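Local structure of D-aminopeptidase (Bacillus subtilis, 1HI9) at residues G132-N137 with A158-E163. The protein removes N-terminal residues from peptides containing D-amino acids, such as D-Ala-D-Ala, using two zinc ions per subunit inside the chamber of a self-compartmentalizing homodecamer. Residues are numbered along the deposited sequence; the frame is centred on the assembly and turned at random.
With ZN (zinc ion), chain F.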
ATOM      1  N   GLY A 132      17.657  21.463 -29.116  1.00 39.17           N
ATOM      2  CA  GLY A 132      16.826  20.688 -28.219  1.00 38.01           C
ATOM      3  C   GLY A 132      15.749  20.069 -29.078  1.00 37.68           C
ATOM      4  O   GLY A 132      15.943  19.886 -30.285  1.00 38.24           O
ATOM      5  N   GLU A 133      14.614  19.747 -28.469  1.00 37.13           N
ATOM      6  CA  GLU A 133      13.495  19.169 -29.209  1.00 36.05           C
ATOM      7  C   GLU A 133      13.116  20.095 -30.361  1.00 36.89           C
ATOM      8  O   GLU A 133      12.884  19.656 -31.488  1.00 35.96           O
ATOM      9  CB  GLU A 133      12.286  18.994 -28.282  1.00 35.04           C
ATOM     10  CG  GLU A 133      12.429  17.862 -27.284  1.00 33.50           C
ATOM     11  CD  GLU A 133      11.405  17.924 -26.170  1.00 33.13           C
ATOM     12  OE1 GLU A 133      10.226  18.226 -26.454  1.00 33.44           O
ATOM     13  OE2 GLU A 133      11.774  17.662 -25.007  1.00 30.94           O
ATOM     14  N   LEU A 134      13.064  21.387 -30.059  1.00 36.73           N
ATOM     15  CA  LEU A 134      12.705  22.395 -31.042  1.00 37.50           C
ATOM     16  C   LEU A 134      13.601  22.311 -32.272  1.00 37.35           C
ATOM     17  O   LEU A 134      13.114  22.243 -33.401  1.00 36.62           O
ATOM     18  CB  LEU A 134      12.807  23.773 -30.402  1.00 37.09           C
ATOM     19  CG  LEU A 134      12.088  24.902 -31.116  1.00 39.34           C
ATOM     20  CD1 LEU A 134      11.842  26.035 -30.124  1.00 38.31           C
ATOM     21  CD2 LEU A 134      12.908  25.362 -32.301  1.00 41.27           C
ATOM     22  N   GLY A 135      14.908  22.291 -32.036  1.00 36.94           N
ATOM     23  CA  GLY A 135      15.863  22.230 -33.121  1.00 36.94           C
ATOM     24  C   GLY A 135      15.789  20.943 -33.899  1.00 36.65           C
ATOM     25  O   GLY A 135      15.704  20.974 -35.123  1.00 37.63           O
ATOM     26  N   LEU A 136      15.824  19.809 -33.208  1.00 36.72           N
ATOM     27  CA  LEU A 136      15.749  18.532 -33.903  1.00 36.82           C
ATOM     28  C   LEU A 136      14.482  18.433 -34.749  1.00 37.52           C
ATOM     29  O   LEU A 136      14.537  17.987 -35.893  1.00 36.84           O
ATOM     30  CB  LEU A 136      15.781  17.365 -32.914  1.00 37.19           C
ATOM     31  CG  LEU A 136      17.126  16.975 -32.303  1.00 39.86           C
ATOM     32  CD1 LEU A 136      16.926  15.734 -31.413  1.00 39.98           C
ATOM     33  CD2 LEU A 136      18.144  16.677 -33.398  1.00 36.90           C
ATOM     34  N   ASN A 137      13.343  18.844 -34.195  1.00 36.76           N
ATOM     35  CA  ASN A 137      12.100  18.755 -34.949  1.00 36.92           C
ATOM     36  C   ASN A 137      12.112  19.705 -36.154  1.00 37.71           C
ATOM     37  O   ASN A 137      11.563  19.386 -37.218  1.00 36.09           O
ATOM     38  CB  ASN A 137      10.888  19.036 -34.050  1.00 37.01           C
ATOM     39  CG  ASN A 137      10.789  18.067 -32.872  1.00 36.34           C
ATOM     40  OD1 ASN A 137      11.383  16.985 -32.883  1.00 38.15           O
ATOM     41  ND2 ASN A 137      10.033  18.448 -31.863  1.00 33.81           N
ATOM     42  N   ALA A 158      10.546  30.718 -27.148  1.00 37.03           N
ATOM     43  CA  ALA A 158      10.368  31.644 -28.255  1.00 38.60           C
ATOM     44  C   ALA A 158      11.724  32.193 -28.681  1.00 37.86           C
ATOM     45  O   ALA A 158      12.033  32.245 -29.861  1.00 35.81           O
ATOM     46  CB  ALA A 158       9.438  32.784 -27.840  1.00 36.96           C
ATOM     47  N   LYS A 159      12.523  32.594 -27.696  1.00 40.24           N
ATOM     48  CA  LYS A 159      13.847  33.147 -27.938  1.00 42.23           C
ATOM     49  C   LYS A 159      14.717  32.104 -28.622  1.00 41.89           C
ATOM     50  O   LYS A 159      15.455  32.409 -29.561  1.00 40.11           O
ATOM     51  CB  LYS A 159      14.483  33.558 -26.612  1.00 46.28           C
ATOM     52  CG  LYS A 159      15.649  34.526 -26.725  1.00 52.37           C
ATOM     53  CD  LYS A 159      15.196  35.859 -27.333  1.00 58.06           C
ATOM     54  CE  LYS A 159      16.263  36.947 -27.183  1.00 60.02           C
ATOM     55  NZ  LYS A 159      16.524  37.273 -25.744  1.00 61.69           N
ATOM     56  N   GLU A 160      14.625  30.869 -28.137  1.00 41.26           N
ATOM     57  CA  GLU A 160      15.399  29.768 -28.699  1.00 42.28           C
ATOM     58  C   GLU A 160      14.991  29.540 -30.159  1.00 42.03           C
ATOM     59  O   GLU A 160      15.842  29.320 -31.021  1.00 41.89           O
ATOM     60  CB  GLU A 160      15.189  28.502 -27.853  1.00 41.90           C
ATOM     61  CG  GLU A 160      15.805  27.231 -28.409  1.00 41.37           C
ATOM     62  CD  GLU A 160      15.657  26.038 -27.456  1.00 43.78           C
ATOM     63  OE1 GLU A 160      15.782  24.884 -27.920  1.00 43.88           O
ATOM     64  OE2 GLU A 160      15.424  26.246 -26.242  1.00 43.29           O
ATOM     65  N   ALA A 161      13.692  29.628 -30.438  1.00 42.14           N
ATOM     66  CA  ALA A 161      13.184  29.433 -31.794  1.00 42.25           C
ATOM     67  C   ALA A 161      13.711  30.485 -32.764  1.00 42.85           C
ATOM     68  O   ALA A 161      14.276  30.160 -33.807  1.00 40.89           O
ATOM     69  CB  ALA A 161      11.676  29.451 -31.791  1.00 38.87           C
ATOM     70  N   GLU A 162      13.535  31.750 -32.413  1.00 45.65           N
ATOM     71  CA  GLU A 162      13.980  32.815 -33.292  1.00 49.70           C
ATOM     72  C   GLU A 162      15.496  32.905 -33.500  1.00 50.28           C
ATOM     73  O   GLU A 162      15.947  33.472 -34.493  1.00 50.04           O
ATOM     74  CB  GLU A 162      13.406  34.157 -32.826  1.00 50.31           C
ATOM     75  CG  GLU A 162      13.472  34.393 -31.350  1.00 53.01           C
ATOM     76  CD  GLU A 162      12.531  35.509 -30.901  1.00 54.58           C
ATOM     77  OE1 GLU A 162      11.321  35.433 -31.206  1.00 53.11           O
ATOM     78  OE2 GLU A 162      13.001  36.456 -30.231  1.00 57.31           O
ATOM     79  N   GLU A 163      16.275  32.335 -32.585  1.00 50.62           N
ATOM     80  CA  GLU A 163      17.724  32.353 -32.721  1.00 51.01           C
ATOM     81  C   GLU A 163      18.174  31.238 -33.647  1.00 50.83           C
ATOM     82  O   GLU A 163      19.344  31.165 -34.020  1.00 52.23           O
ATOM     83  CB  GLU A 163      18.404  32.183 -31.368  1.00 52.66           C
ATOM     84  CG  GLU A 163      18.231  33.380 -30.446  1.00 58.37           C
ATOM     85  CD  GLU A 163      19.030  33.259 -29.154  1.00 59.63           C
ATOM     86  OE1 GLU A 163      18.975  34.206 -28.336  1.00 61.47           O
ATOM     87  OE2 GLU A 163      19.709  32.224 -28.957  1.00 61.49           O
TER
HETATM   88 ZN    ZN F 300       9.229  18.560 -24.782  1.00 31.80          ZN
HETATM   89  O   HOH W   1      16.402  23.732 -30.297  1.00 27.60           O
HETATM   90  O   HOH W   2       9.174  16.628 -23.960  1.00 28.83           O
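Leu-134 and Ala-161 are the closest CA pair of residues 132-137 and 158-163, 7.1 Å apart. Gly-132 is the N-cap of helix 133-143, whose first turn is closed by Leu-136 N bonding to Gly-132 O; residues 158-162 belong to helix 155-162, and strand 148-152 lies between the two helices in the chain. No direct hydrogen bond joins the two segments, and they meet through an apolar touch and a shared water.

The apolar part is made by Leu-134. With its CG anti to the backbone N (chi1 -162°), the isobutyl group reaches across to Ala-161, and CD1 comes within 3.8 Å of Ala-161 CB. CD1 also meets Ala-161 CA, while CD2 comes near that CA alone; the methyl group of Ala-161 also touches Thr-170 of strand 169-176.

Beside this patch, the extended chain of Glu-160 points its carboxylate at the start of helix 133-143. OE1 stays 4.1 Å from Gly-132 N, and a water bridges the two from one side: it donates to Glu-160 OE1 at 2.7 Å, accepts from Gly-132 N at 2.8 Å and takes a weak bond from Gly-135 N. The other oxygen, OE2, is held by the backbone N of Arg-106, so each oxygen has a partner and the rotation of the group is limited.

Glu-133, next to the cap, turns its side chain away from helix 155-162 and binds zinc through OE1 at 2.0 Å, together with Asp-8, His-104 and a water that also donates to OE2. The contact thus illustrates how a second-shell carboxylate from another helix can reach, through water, the turn that carries a metal ligand: its negative charge, relayed to N-H groups at the helix N-terminus, probably stabilises the turn from which the zinc-binding glutamate projects.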